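Local coordinates for protein L-lysine 6-oxidase (Marinomonas mediterranea, PDB 3WEU) that oxidatively deaminates the side-chain amine of L-lysine with a cysteine tryptophylquinone cofactor, releasing ammonium and the hydrogen peroxide that makes it antibacterial, at residues A[46-51]-A[647-652]; A[140-145]-A[155-160]; A[148-153]-A[182-187]; A[518-523]-A[569-574]; A[534-539]-A[562-567]. One frame throughout, in Å; residues are numbered along the deposited sequence.

Overall arrangement
Interaction 1 joins the loop between strands 42-43 and 58-66, in the N-terminal part, to the loop just after strand 645-648. It closes a loop of almost 600 residues, and the other four contacts nest inside it. Interactions 2 and 3 follow in the large N-terminal sheet region. Their segments alternate along the chain, so they cross, and they touch: Asn157 ND2 lies 2.8 Å from Glu152 O. Interactions 4 and 5 lie on the opposite side of the chain's centre from this pair. Interaction 4 closes a loop from strand 518-522 to the end of strand 557-571. Interaction 5 is nested within it and zips the long hairpin of 530-543 and 557-571.

Interaction 1: residues A[46-51]-A[647-652]; sequences VVNFKD and ETERNH
Glu649 carries this contact, reaching across to the backbone of Phe49 and Lys50. Its CG lies anti to its own carbonyl carbon (chi1 -60°), and the chain then runs extended past Lys50, whose side chain slides by in the opposite direction. The carboxylate at the tip takes two backbone N-H groups. OE2 accepts from Phe49 N at 2.7 Å with its syn lone pair, in a nearly straight bond (164°). OE1 accepts from Lys50 N at 2.9 Å, also on the syn side but out of the carboxylate plane. OE2 also lies at the edge of the Phe49 ring, 3.4 Å from Phe49 CD1.

The Lys50 side chain can be followed outward. CB sits 3.3 Å from Glu649 OE1, and CG stays near the same oxygen. CD and CE pass to Glu649 O and Asn651 OD1. At the tip, NZ donates to Glu649 O at 2.8 Å. It also donates to Asn651 OD1 at 3.0 Å, from above that carbonyl plane. Ser627 O and Leu629 O are further acceptors for NZ, while Asn651 ND2 bonds Gly54 O.

The contact joins an N-terminal loop to the loop that follows strand 645-648. Each charged group is held by neutral partners, amide N-H groups for the carboxylate and carbonyl oxygens for the ammonium, which probably keeps both charges in place without a direct salt bridge between Lys50 and Glu649.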
# COMPACT_ATOMS: atom_id res chain seq x y z
N VAL A 46 40.47 -6.17 -15.24
CA VAL A 46 39.17 -6.05 -15.89
C VAL A 46 39.10 -4.85 -16.82
O VAL A 46 39.53 -3.75 -16.49
CB VAL A 46 38.07 -5.92 -14.82
CG1 VAL A 46 38.29 -4.67 -14.01
CG2 VAL A 46 36.67 -5.85 -15.44
N VAL A 47 38.54 -5.09 -18.00
CA VAL A 47 38.25 -4.01 -18.91
C VAL A 47 36.90 -3.46 -18.53
O VAL A 47 36.87 -2.36 -17.99
CB VAL A 47 38.31 -4.51 -20.37
CG1 VAL A 47 37.95 -3.39 -21.33
CG2 VAL A 47 39.69 -5.11 -20.67
N ASN A 48 35.79 -4.15 -18.82
CA ASN A 48 34.48 -3.71 -18.37
C ASN A 48 33.86 -4.60 -17.31
O ASN A 48 33.93 -5.81 -17.44
CB ASN A 48 33.52 -3.61 -19.55
CG ASN A 48 33.92 -2.53 -20.56
OD1 ASN A 48 34.47 -1.50 -20.24
ND2 ASN A 48 33.70 -2.82 -21.78
N PHE A 49 33.25 -4.01 -16.28
CA PHE A 49 32.64 -4.80 -15.25
C PHE A 49 31.32 -5.41 -15.71
O PHE A 49 30.84 -6.42 -15.13
CB PHE A 49 32.34 -3.92 -14.05
CG PHE A 49 33.55 -3.45 -13.33
CD1 PHE A 49 34.00 -2.14 -13.47
CD2 PHE A 49 34.23 -4.34 -12.45
CE1 PHE A 49 35.12 -1.69 -12.76
CE2 PHE A 49 35.35 -3.86 -11.74
CZ PHE A 49 35.79 -2.57 -11.91
N LYS A 50 30.72 -4.77 -16.71
CA LYS A 50 29.41 -5.16 -17.21
C LYS A 50 29.55 -5.62 -18.66
O LYS A 50 30.46 -5.21 -19.37
CB LYS A 50 28.41 -4.02 -17.18
CG LYS A 50 28.19 -3.44 -15.79
CD LYS A 50 26.98 -2.56 -15.77
CE LYS A 50 26.84 -1.79 -14.47
NZ LYS A 50 25.70 -0.90 -14.42
N ASP A 51 28.66 -6.48 -19.09
CA ASP A 51 28.65 -6.87 -20.50
C ASP A 51 27.96 -5.83 -21.32
O ASP A 51 27.55 -4.77 -20.83
CB ASP A 51 27.99 -8.26 -20.63
CG ASP A 51 26.54 -8.26 -20.38
OD1 ASP A 51 25.85 -7.23 -20.26
OD2 ASP A 51 26.02 -9.37 -20.27
N GLU A 647 32.25 7.67 -11.77
CA GLU A 647 31.31 6.66 -12.24
C GLU A 647 31.77 6.17 -13.61
O GLU A 647 32.23 6.96 -14.46
CB GLU A 647 29.91 7.28 -12.50
CG GLU A 647 29.13 7.49 -11.22
CD GLU A 647 27.69 7.85 -11.43
OE1 GLU A 647 27.40 8.49 -12.44
OE2 GLU A 647 26.88 7.44 -10.59
N THR A 648 31.60 4.89 -13.85
CA THR A 648 31.74 4.27 -15.18
C THR A 648 30.58 3.23 -15.28
O THR A 648 30.17 2.65 -14.24
CB THR A 648 33.11 3.53 -15.33
OG1 THR A 648 33.26 2.48 -14.35
CG2 THR A 648 34.32 4.51 -15.16
N GLU A 649 30.14 2.96 -16.50
CA GLU A 649 29.26 1.84 -16.80
C GLU A 649 27.88 1.91 -16.12
O GLU A 649 27.17 0.88 -15.99
CB GLU A 649 29.94 0.51 -16.52
CG GLU A 649 31.21 0.29 -17.33
CD GLU A 649 31.73 -1.13 -17.17
OE1 GLU A 649 31.05 -2.06 -17.70
OE2 GLU A 649 32.80 -1.31 -16.51
N ARG A 650 27.42 3.11 -15.81
CA ARG A 650 26.03 3.27 -15.28
C ARG A 650 25.08 3.01 -16.42
O ARG A 650 25.36 3.41 -17.53
CB ARG A 650 25.80 4.69 -14.74
CG ARG A 650 24.66 4.75 -13.73
CD ARG A 650 24.32 6.13 -13.23
NE ARG A 650 23.74 6.08 -11.89
CZ ARG A 650 22.49 6.42 -11.54
NH1 ARG A 650 21.62 6.94 -12.39
NH2 ARG A 650 22.13 6.26 -10.29
N ASN A 651 23.94 2.35 -16.19
CA ASN A 651 22.97 2.09 -17.29
C ASN A 651 22.01 3.28 -17.33
O ASN A 651 20.84 3.23 -16.81
CB ASN A 651 22.26 0.78 -17.08
CG ASN A 651 23.23 -0.41 -16.88
OD1 ASN A 651 24.41 -0.31 -17.01
ND2 ASN A 651 22.69 -1.54 -16.61
N HIS A 652 22.51 4.33 -17.93
CA HIS A 652 21.81 5.61 -17.89
C HIS A 652 20.45 5.50 -18.57
O HIS A 652 19.49 6.21 -18.19
CB HIS A 652 22.59 6.69 -18.61
CG HIS A 652 23.91 6.99 -18.00
ND1 HIS A 652 24.04 7.49 -16.72
CD2 HIS A 652 25.17 6.82 -18.49
CE1 HIS A 652 25.33 7.65 -16.47
NE2 HIS A 652 26.03 7.25 -17.52

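Interaction 2: residues A[140-145]-A[155-160]; sequences GPRSVS and INNIPE
Pro141 and Arg142 meet the loop that follows strand 150-154. Pro141 makes the first contact through its carbonyl: Pro141 O lies 3.7 Å from Pro159 CG. The same oxygen accepts from Arg142 NH1 at 2.8 Å, so the arginine folds back on the residue before it. The bend at chi2 (-61°) turns the chain that way.

Arg142 then carries most of the contact. The edge of its guanidinium meets Asn157 OD1. NH2 donates to Asn157 OD1 at 3.0 Å, while NE donates weakly to the same OD1 at 2.9 Å. The oxygen lies in the guanidinium plane, but the amide is turned 71° against it, and NH2 comes from above the amide plane. Asn157 O sits over one guanidinium face, as does Pro159 CD, 3.4 Å from Arg142 NH1. Ile158 CA comes obliquely to Arg142 NH2.

Leu139 O and Ser154 O accept further bonds from Arg142 NH1 and NH2. Asn157 ND2 donates to Glu152 O, and Asn157 OD1 also accepts from Ser154 N. Strand 137-145 is thus tied to the 155-160 loop by one buried arginine. Its charge is met by neutral oxygens, mostly of the backbone, and these bonds fix both its position and its rotation.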
# COMPACT_ATOMS: atom_id res chain seq x y z
N GLY A 140 22.73 -28.84 -1.71
CA GLY A 140 23.80 -29.81 -1.49
C GLY A 140 25.12 -29.33 -2.05
O GLY A 140 25.13 -28.29 -2.73
N PRO A 141 26.19 -30.10 -1.80
CA PRO A 141 27.52 -29.98 -2.23
C PRO A 141 27.58 -30.34 -3.69
O PRO A 141 26.64 -30.97 -4.23
CB PRO A 141 28.29 -30.95 -1.34
CG PRO A 141 27.31 -32.03 -1.02
CD PRO A 141 26.02 -31.28 -0.91
N ARG A 142 28.51 -29.69 -4.37
CA ARG A 142 28.89 -30.11 -5.71
C ARG A 142 30.37 -30.33 -5.65
O ARG A 142 31.05 -29.72 -4.81
CB ARG A 142 28.59 -29.03 -6.77
CG ARG A 142 27.15 -28.67 -7.05
CD ARG A 142 26.30 -29.83 -7.56
NE ARG A 142 24.91 -29.49 -7.65
CZ ARG A 142 24.06 -29.48 -6.62
NH1 ARG A 142 24.47 -29.75 -5.41
NH2 ARG A 142 22.82 -29.12 -6.81
N SER A 143 30.88 -31.17 -6.55
CA SER A 143 32.30 -31.49 -6.70
C SER A 143 32.77 -31.25 -8.12
O SER A 143 32.01 -31.38 -9.11
CB SER A 143 32.51 -32.97 -6.38
OG SER A 143 32.29 -33.12 -4.98
N VAL A 144 34.01 -30.83 -8.24
CA VAL A 144 34.62 -30.64 -9.52
C VAL A 144 36.04 -31.15 -9.42
O VAL A 144 36.68 -31.06 -8.39
CB VAL A 144 34.45 -29.14 -9.86
CG1 VAL A 144 35.44 -28.26 -9.11
CG2 VAL A 144 34.49 -28.91 -11.28
N SER A 145 36.56 -31.68 -10.53
CA SER A 145 37.94 -32.08 -10.65
C SER A 145 38.35 -32.19 -12.09
O SER A 145 37.52 -32.30 -13.00
CB SER A 145 38.17 -33.41 -10.02
OG SER A 145 37.36 -34.41 -10.66
N ILE A 155 19.23 -26.47 -9.02
CA ILE A 155 18.08 -27.24 -8.52
C ILE A 155 17.90 -28.44 -9.37
O ILE A 155 17.26 -29.36 -8.94
CB ILE A 155 16.78 -26.46 -8.49
CG1 ILE A 155 16.30 -26.09 -9.88
CG2 ILE A 155 16.94 -25.29 -7.54
CD1 ILE A 155 14.89 -25.50 -9.89
N ASN A 156 18.52 -28.46 -10.55
CA ASN A 156 18.39 -29.63 -11.47
C ASN A 156 19.53 -30.67 -11.36
O ASN A 156 19.53 -31.63 -12.09
CB ASN A 156 18.26 -29.10 -12.89
CG ASN A 156 16.99 -28.30 -13.07
OD1 ASN A 156 15.95 -28.67 -12.55
ND2 ASN A 156 17.05 -27.19 -13.77
N ASN A 157 20.49 -30.54 -10.46
CA ASN A 157 21.55 -31.58 -10.35
C ASN A 157 21.92 -31.83 -8.90
O ASN A 157 23.04 -32.02 -8.50
CB ASN A 157 22.71 -31.19 -11.26
CG ASN A 157 23.44 -29.95 -10.77
OD1 ASN A 157 22.97 -29.24 -9.84
ND2 ASN A 157 24.65 -29.76 -11.29
N ILE A 158 20.89 -31.82 -8.06
CA ILE A 158 21.09 -32.06 -6.66
C ILE A 158 21.44 -33.52 -6.60
O ILE A 158 20.70 -34.32 -7.11
CB ILE A 158 19.76 -31.85 -5.89
CG1 ILE A 158 19.37 -30.38 -5.88
CG2 ILE A 158 19.88 -32.44 -4.47
CD1 ILE A 158 17.91 -30.14 -5.59
N PRO A 159 22.56 -33.89 -5.98
CA PRO A 159 22.87 -35.31 -5.89
C PRO A 159 21.81 -36.16 -5.15
O PRO A 159 21.18 -35.68 -4.21
CB PRO A 159 24.20 -35.37 -5.15
CG PRO A 159 24.60 -33.95 -4.92
CD PRO A 159 23.51 -33.03 -5.27
N GLU A 160 21.60 -37.40 -5.59
CA GLU A 160 20.62 -38.30 -4.96
C GLU A 160 20.99 -38.59 -3.49
O GLU A 160 20.14 -38.80 -2.67
CB GLU A 160 20.53 -39.63 -5.75
CG GLU A 160 19.84 -39.47 -7.07
CD GLU A 160 19.66 -40.80 -7.79
OE1 GLU A 160 19.60 -41.85 -7.11
OE2 GLU A 160 19.59 -40.79 -9.04

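Interaction 3: residues A[148-153]-A[182-187]; sequences MATVEI and LGTLRT
Val151, Ile153 and Leu185 form the apolar centre, all on one face of an antiparallel strand pair. Val151 CG1 packs 4.0 Å from Leu185 CB, with the two side chains side by side and pointing the same way. Ile153 CD1 reaches Leu185 CD2, and Ile153 CG2 crosses to Leu182 CB.

Backbone bonds join the strands beneath these side chains. Val151 and Leu185 are a hydrogen-bonded pair, with Val151 N to Leu185 O and Leu185 N to Val151 O both 2.8 Å.

Thr150, Glu152, Thr184 and Arg186 line the other face. Thr184 OG1 donates to Glu152 OE1 at 2.6 Å, from above the carboxylate plane. The bend of Glu152 at chi2 (64°) brings its carboxylate back to this threonine. Glu152 OE2 is bonded by Ser181 and Tyr199. Thr150 OG1 lies over a face of the Arg186 guanidinium, and that arginine forms a salt bridge with Asp20.

At the outer end, Ala149 N donates to Thr187 OG1 at 2.8 Å in a straight bond (170°). Thr187 OG1 also bonds Gly146 O. A water links Ala149 O, Thr187 O and Arg186 NH1.

Strand 150-154 pairs with strand 181-187, which is itself flanked by strand 193-196. The apolar face lies against strands 80-91 and 137-145, through Leu89, Val87, Arg142 and Val144.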
# COMPACT_ATOMS: atom_id res chain seq x y z
N MET A 148 39.48 -28.03 -16.81
CA MET A 148 38.38 -27.26 -17.37
C MET A 148 37.00 -27.92 -17.16
O MET A 148 36.17 -27.94 -18.03
CB MET A 148 38.61 -27.01 -18.87
CG MET A 148 39.89 -26.26 -19.16
SD MET A 148 39.79 -24.54 -18.53
CE MET A 148 38.36 -23.97 -19.37
N ALA A 149 36.71 -28.27 -15.92
CA ALA A 149 35.40 -28.76 -15.52
C ALA A 149 34.44 -27.61 -15.21
O ALA A 149 34.89 -26.51 -14.88
CB ALA A 149 35.56 -29.64 -14.29
N THR A 150 33.15 -27.87 -15.36
CA THR A 150 32.11 -26.91 -15.02
C THR A 150 30.93 -27.66 -14.48
O THR A 150 30.44 -28.58 -15.14
CB THR A 150 31.63 -26.14 -16.22
OG1 THR A 150 32.70 -25.44 -16.83
CG2 THR A 150 30.61 -25.09 -15.81
N VAL A 151 30.46 -27.33 -13.28
CA VAL A 151 29.18 -27.84 -12.77
C VAL A 151 28.37 -26.76 -12.05
O VAL A 151 28.89 -26.06 -11.18
CB VAL A 151 29.38 -29.08 -11.90
CG1 VAL A 151 30.34 -28.85 -10.83
CG2 VAL A 151 28.07 -29.57 -11.28
N GLU A 152 27.11 -26.62 -12.42
CA GLU A 152 26.23 -25.66 -11.78
C GLU A 152 25.83 -26.17 -10.40
O GLU A 152 25.64 -27.38 -10.17
CB GLU A 152 25.00 -25.46 -12.66
CG GLU A 152 24.24 -24.19 -12.38
CD GLU A 152 25.02 -22.87 -12.66
OE1 GLU A 152 26.13 -22.94 -13.28
OE2 GLU A 152 24.40 -21.80 -12.37
N ILE A 153 25.68 -25.27 -9.46
CA ILE A 153 25.01 -25.62 -8.20
C ILE A 153 23.53 -25.36 -8.43
O ILE A 153 22.94 -24.37 -7.99
CB ILE A 153 25.57 -24.81 -7.01
CG1 ILE A 153 27.09 -24.87 -6.91
CG2 ILE A 153 25.01 -25.27 -5.69
CD1 ILE A 153 27.64 -23.74 -6.01
N LEU A 182 22.58 -21.47 -7.14
CA LEU A 182 23.43 -20.73 -6.21
C LEU A 182 24.81 -20.33 -6.78
O LEU A 182 25.58 -19.61 -6.17
CB LEU A 182 23.59 -21.58 -4.99
CG LEU A 182 22.74 -21.23 -3.72
CD1 LEU A 182 21.68 -20.16 -3.67
CD2 LEU A 182 22.79 -22.35 -2.71
N GLY A 183 25.14 -20.90 -7.93
CA GLY A 183 26.32 -20.52 -8.64
C GLY A 183 26.91 -21.65 -9.45
O GLY A 183 26.19 -22.53 -9.89
N THR A 184 28.22 -21.58 -9.67
CA THR A 184 28.90 -22.47 -10.62
C THR A 184 30.28 -22.83 -10.09
O THR A 184 31.02 -21.95 -9.63
CB THR A 184 29.06 -21.75 -11.98
OG1 THR A 184 27.83 -21.14 -12.42
CG2 THR A 184 29.58 -22.69 -13.05
N LEU A 185 30.68 -24.10 -10.15
CA LEU A 185 32.04 -24.52 -9.83
C LEU A 185 32.74 -24.83 -11.15
O LEU A 185 32.13 -25.37 -12.09
CB LEU A 185 32.11 -25.81 -9.01
CG LEU A 185 31.39 -25.81 -7.69
CD1 LEU A 185 31.77 -27.05 -6.91
CD2 LEU A 185 31.71 -24.53 -6.90
N ARG A 186 33.98 -24.36 -11.25
CA ARG A 186 34.81 -24.72 -12.38
C ARG A 186 36.18 -25.16 -11.90
O ARG A 186 36.56 -24.91 -10.75
CB ARG A 186 34.99 -23.53 -13.29
CG ARG A 186 33.82 -23.23 -14.15
CD ARG A 186 34.04 -21.93 -14.91
NE ARG A 186 33.04 -21.71 -15.98
CZ ARG A 186 33.19 -22.00 -17.27
NH1 ARG A 186 34.24 -22.64 -17.74
NH2 ARG A 186 32.22 -21.72 -18.11
N THR A 187 36.96 -25.72 -12.81
CA THR A 187 38.37 -25.84 -12.67
C THR A 187 39.00 -25.19 -13.86
O THR A 187 38.38 -25.10 -14.92
CB THR A 187 38.91 -27.26 -12.59
OG1 THR A 187 38.48 -27.99 -13.75
CG2 THR A 187 38.47 -27.95 -11.23
O HOH W 1 36.02 -24.56 -16.46

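Interaction 4: residues A[518-523]-A[569-574]; sequences IQTVNF and KVPLPP
Pro574 lies over one face of the Phe523 ring in a CH-pi contact. Pro574 CG is 4.3 Å from the ring centroid and 18° off the ring normal, and Pro574 CB lies 3.9 Å from Phe523 CZ. Val521 O lies in the ring plane, at its edge. Phe523 CG sits between the backbone N and the carbonyl carbon (chi1 57°), which turns the ring toward Pro574.

The contact lies at one end of a small two-stranded antiparallel sheet, after strand 518-522 and before strand 575-579. The proline-rich 571-574 leads into the second strand, with a cis peptide before Pro574. Phe523 N donates to Pro574 O at 3.1 Å, in the carbonyl plane. Asn522 CA-H points at the same oxygen.

The other flat group is the Asn522 amide. Its CG lies anti to the backbone N (chi1 168°), which carries the amide to the Leu572 backbone. Leu572 CB and CD2 pack near its ND2. Asn522 OD1 accepts from Glu525 N, and ND2 also bonds Ser524.

Two residues earlier in the strand, the side chains of Thr520 and Pro571 cross at about a right angle, and the backbone Thr520 O lies 3.3 Å from Pro571 CB. Asn522 ND2 donates to Leu572 O at 2.8 Å; that oxygen lies in the amide plane, while the nitrogen sits above the carbonyl plane of Leu572.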
# COMPACT_ATOMS: atom_id res chain seq x y z
N ILE A 518 23.88 6.83 4.48
CA ILE A 518 24.23 7.72 5.54
C ILE A 518 23.29 7.46 6.72
O ILE A 518 22.21 6.82 6.55
CB ILE A 518 24.16 9.19 5.15
CG1 ILE A 518 22.76 9.65 4.67
CG2 ILE A 518 25.18 9.44 4.01
CD1 ILE A 518 21.81 10.03 5.79
N GLN A 519 23.72 7.93 7.89
CA GLN A 519 22.83 7.93 9.07
C GLN A 519 22.90 9.28 9.70
O GLN A 519 23.99 9.84 9.80
CB GLN A 519 23.34 6.89 10.06
CG GLN A 519 22.30 6.52 11.11
CD GLN A 519 21.16 5.68 10.61
OE1 GLN A 519 21.27 4.94 9.63
NE2 GLN A 519 20.02 5.79 11.31
N THR A 520 21.76 9.83 10.14
CA THR A 520 21.74 11.02 10.93
C THR A 520 21.76 10.59 12.39
O THR A 520 20.77 10.01 12.88
CB THR A 520 20.43 11.77 10.51
OG1 THR A 520 20.65 12.24 9.14
CG2 THR A 520 20.23 12.93 11.34
N VAL A 521 22.86 10.85 13.07
CA VAL A 521 23.19 10.26 14.39
C VAL A 521 23.22 11.33 15.49
O VAL A 521 23.95 12.34 15.44
CB VAL A 521 24.56 9.54 14.37
CG1 VAL A 521 24.75 8.74 15.64
CG2 VAL A 521 24.67 8.64 13.11
N ASN A 522 22.39 11.12 16.52
CA ASN A 522 22.33 12.02 17.66
C ASN A 522 23.71 12.03 18.33
O ASN A 522 24.31 10.95 18.52
CB ASN A 522 21.31 11.51 18.70
CG ASN A 522 21.44 12.26 19.99
OD1 ASN A 522 22.13 11.83 20.90
ND2 ASN A 522 20.94 13.46 20.01
N PHE A 523 24.14 13.18 18.83
CA PHE A 523 25.38 13.17 19.56
C PHE A 523 25.32 13.84 20.96
O PHE A 523 26.33 14.26 21.50
CB PHE A 523 26.50 13.75 18.74
CG PHE A 523 26.27 15.15 18.25
CD1 PHE A 523 26.81 16.22 18.91
CD2 PHE A 523 25.64 15.38 17.03
CE1 PHE A 523 26.69 17.52 18.45
CE2 PHE A 523 25.50 16.69 16.56
CZ PHE A 523 26.00 17.77 17.27
N LYS A 569 9.82 7.46 15.69
CA LYS A 569 11.24 7.10 15.82
C LYS A 569 12.00 7.92 14.82
O LYS A 569 12.10 7.50 13.67
CB LYS A 569 11.46 5.61 15.47
CG LYS A 569 10.68 4.65 16.35
CD LYS A 569 11.30 3.27 16.54
CE LYS A 569 12.03 2.71 15.31
NZ LYS A 569 11.28 2.55 14.03
N VAL A 570 12.54 9.06 15.25
CA VAL A 570 13.41 9.87 14.44
C VAL A 570 14.68 10.18 15.19
O VAL A 570 14.66 10.17 16.38
CB VAL A 570 12.75 11.19 14.03
CG1 VAL A 570 11.50 10.84 13.18
CG2 VAL A 570 12.42 12.06 15.23
N PRO A 571 15.76 10.42 14.47
CA PRO A 571 16.98 10.79 15.14
C PRO A 571 16.78 11.97 16.06
O PRO A 571 16.19 12.94 15.69
CB PRO A 571 17.91 11.17 13.95
CG PRO A 571 17.40 10.34 12.78
CD PRO A 571 15.91 10.36 13.00
N LEU A 572 17.23 11.87 17.28
CA LEU A 572 17.14 12.97 18.23
C LEU A 572 18.09 14.07 17.85
O LEU A 572 19.28 13.82 17.77
CB LEU A 572 17.45 12.51 19.65
CG LEU A 572 17.31 13.57 20.73
CD1 LEU A 572 15.80 13.94 20.91
CD2 LEU A 572 17.95 13.09 22.00
N PRO A 573 17.61 15.29 17.64
CA PRO A 573 18.55 16.40 17.45
C PRO A 573 19.28 16.71 18.75
O PRO A 573 18.69 16.49 19.79
CB PRO A 573 17.67 17.56 17.13
CG PRO A 573 16.35 16.99 16.78
CD PRO A 573 16.20 15.75 17.54
N PRO A 574 20.51 17.22 18.72
CA PRO A 574 21.23 17.54 17.50
C PRO A 574 21.92 16.31 16.94
O PRO A 574 22.32 15.38 17.69
CB PRO A 574 22.25 18.60 17.97
CG PRO A 574 22.57 18.11 19.36
CD PRO A 574 21.20 17.71 19.92

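Interaction 5: residues A[534-539]-A[562-567]; sequences TETVTS and ATKNVD
Ala562 faces Thr538 across a non-hydrogen-bonded pair. Ala562 CB packs loosely against Thr538 OG1 at 4.1 Å, and Ala562 CA-H points to Val537 O.

Thr563 is bonded to Val537 in both directions: Thr563 N to Val537 O and Val537 N to Thr563 O are each 2.9 Å. A chi1 of 67° turns Thr563 OG1 alongside Val537, 3.7 Å from Val537 CB. A water joins that hydroxyl to Glu535 O.

The two strands form part of a long antiparallel hairpin, 530-543 with 557-571, that reaches out from the body of the subunit as an arm. Thr563 also packs on Asn682 of the second subunit, and the Lys564 backbone makes hydrogen bonds to that chain.

Lys564 lies on the face of Thr534, Thr536 and Thr538. Its CG lies 3.7 Å from Thr536 OG1 and 3.8 Å from Thr534 CG2; farther out the chain bends (chi3 50°) and NZ turns from the partner strand.

Asn565 makes the next hydrogen-bonded pair, with Glu535. Asn565 N donates to Glu535 O at 2.8 Å, and Glu535 N returns a bond to Asn565 O at 175°. Val566 closes the contact beside Thr534, both side chains pointing the same way, with Val566 CG1 3.8 Å from Thr534 OG1.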
# COMPACT_ATOMS: atom_id res chain seq x y z
N THR A 534 7.18 15.21 18.39
CA THR A 534 5.86 15.81 18.16
C THR A 534 6.09 17.21 17.77
O THR A 534 6.69 18.01 18.54
CB THR A 534 4.94 15.68 19.38
OG1 THR A 534 4.78 14.29 19.69
CG2 THR A 534 3.53 16.30 19.15
N GLU A 535 5.62 17.54 16.56
CA GLU A 535 5.71 18.89 16.01
C GLU A 535 4.28 19.45 15.96
O GLU A 535 3.44 18.90 15.24
CB GLU A 535 6.29 18.90 14.60
CG GLU A 535 6.51 20.33 14.12
CD GLU A 535 6.80 20.47 12.62
OE1 GLU A 535 6.95 19.47 11.93
OE2 GLU A 535 6.87 21.63 12.13
N THR A 536 4.01 20.46 16.77
CA THR A 536 2.67 21.12 16.82
C THR A 536 2.81 22.50 16.25
O THR A 536 3.63 23.29 16.72
CB THR A 536 2.15 21.17 18.25
OG1 THR A 536 2.19 19.84 18.77
CG2 THR A 536 0.70 21.68 18.30
N VAL A 537 2.02 22.82 15.22
CA VAL A 537 2.07 24.12 14.60
C VAL A 537 0.70 24.76 14.81
O VAL A 537 -0.29 24.24 14.34
CB VAL A 537 2.37 24.03 13.11
CG1 VAL A 537 2.42 25.45 12.53
CG2 VAL A 537 3.73 23.38 12.86
N THR A 538 0.67 25.83 15.59
CA THR A 538 -0.56 26.54 15.90
C THR A 538 -0.54 27.87 15.16
O THR A 538 0.38 28.65 15.35
CB THR A 538 -0.66 26.79 17.37
OG1 THR A 538 -0.63 25.53 18.03
CG2 THR A 538 -1.98 27.49 17.70
N SER A 539 -1.55 28.09 14.30
CA SER A 539 -1.56 29.23 13.38
C SER A 539 -2.83 30.05 13.54
O SER A 539 -3.92 29.49 13.51
CB SER A 539 -1.50 28.75 11.96
OG SER A 539 -0.31 28.05 11.68
N ALA A 562 -4.60 24.26 13.95
CA ALA A 562 -3.37 23.60 14.43
C ALA A 562 -3.18 22.29 13.72
O ALA A 562 -4.16 21.65 13.23
CB ALA A 562 -3.37 23.40 15.92
N THR A 563 -1.90 21.94 13.55
CA THR A 563 -1.56 20.64 13.04
C THR A 563 -0.62 20.00 14.09
O THR A 563 0.11 20.73 14.79
CB THR A 563 -0.91 20.67 11.66
OG1 THR A 563 0.36 21.28 11.79
CG2 THR A 563 -1.76 21.46 10.61
N LYS A 564 -0.73 18.69 14.21
CA LYS A 564 0.06 17.89 15.13
C LYS A 564 0.63 16.74 14.38
O LYS A 564 -0.08 15.85 13.92
CB LYS A 564 -0.73 17.43 16.33
CG LYS A 564 0.20 17.00 17.49
CD LYS A 564 -0.50 16.47 18.74
CE LYS A 564 -1.52 15.41 18.35
NZ LYS A 564 -1.69 14.29 19.32
N ASN A 565 1.93 16.78 14.15
CA ASN A 565 2.59 15.65 13.50
C ASN A 565 3.48 14.85 14.47
O ASN A 565 4.42 15.41 15.05
CB ASN A 565 3.45 16.14 12.36
CG ASN A 565 3.41 15.20 11.18
OD1 ASN A 565 2.43 15.21 10.44
ND2 ASN A 565 4.43 14.35 11.01
N VAL A 566 3.17 13.58 14.65
CA VAL A 566 3.94 12.73 15.50
C VAL A 566 4.73 11.72 14.67
O VAL A 566 4.20 11.08 13.79
CB VAL A 566 3.02 12.02 16.48
CG1 VAL A 566 3.84 11.27 17.51
CG2 VAL A 566 2.09 13.03 17.14
N ASP A 567 6.04 11.65 14.89
CA ASP A 567 6.84 10.59 14.31
C ASP A 567 7.39 9.82 15.45
O ASP A 567 8.09 10.42 16.32
CB ASP A 567 8.00 11.15 13.49
CG ASP A 567 7.54 11.96 12.32
OD1 ASP A 567 7.23 11.36 11.28
OD2 ASP A 567 7.46 13.19 12.43
O HOH W 2 2.56 19.81 12.65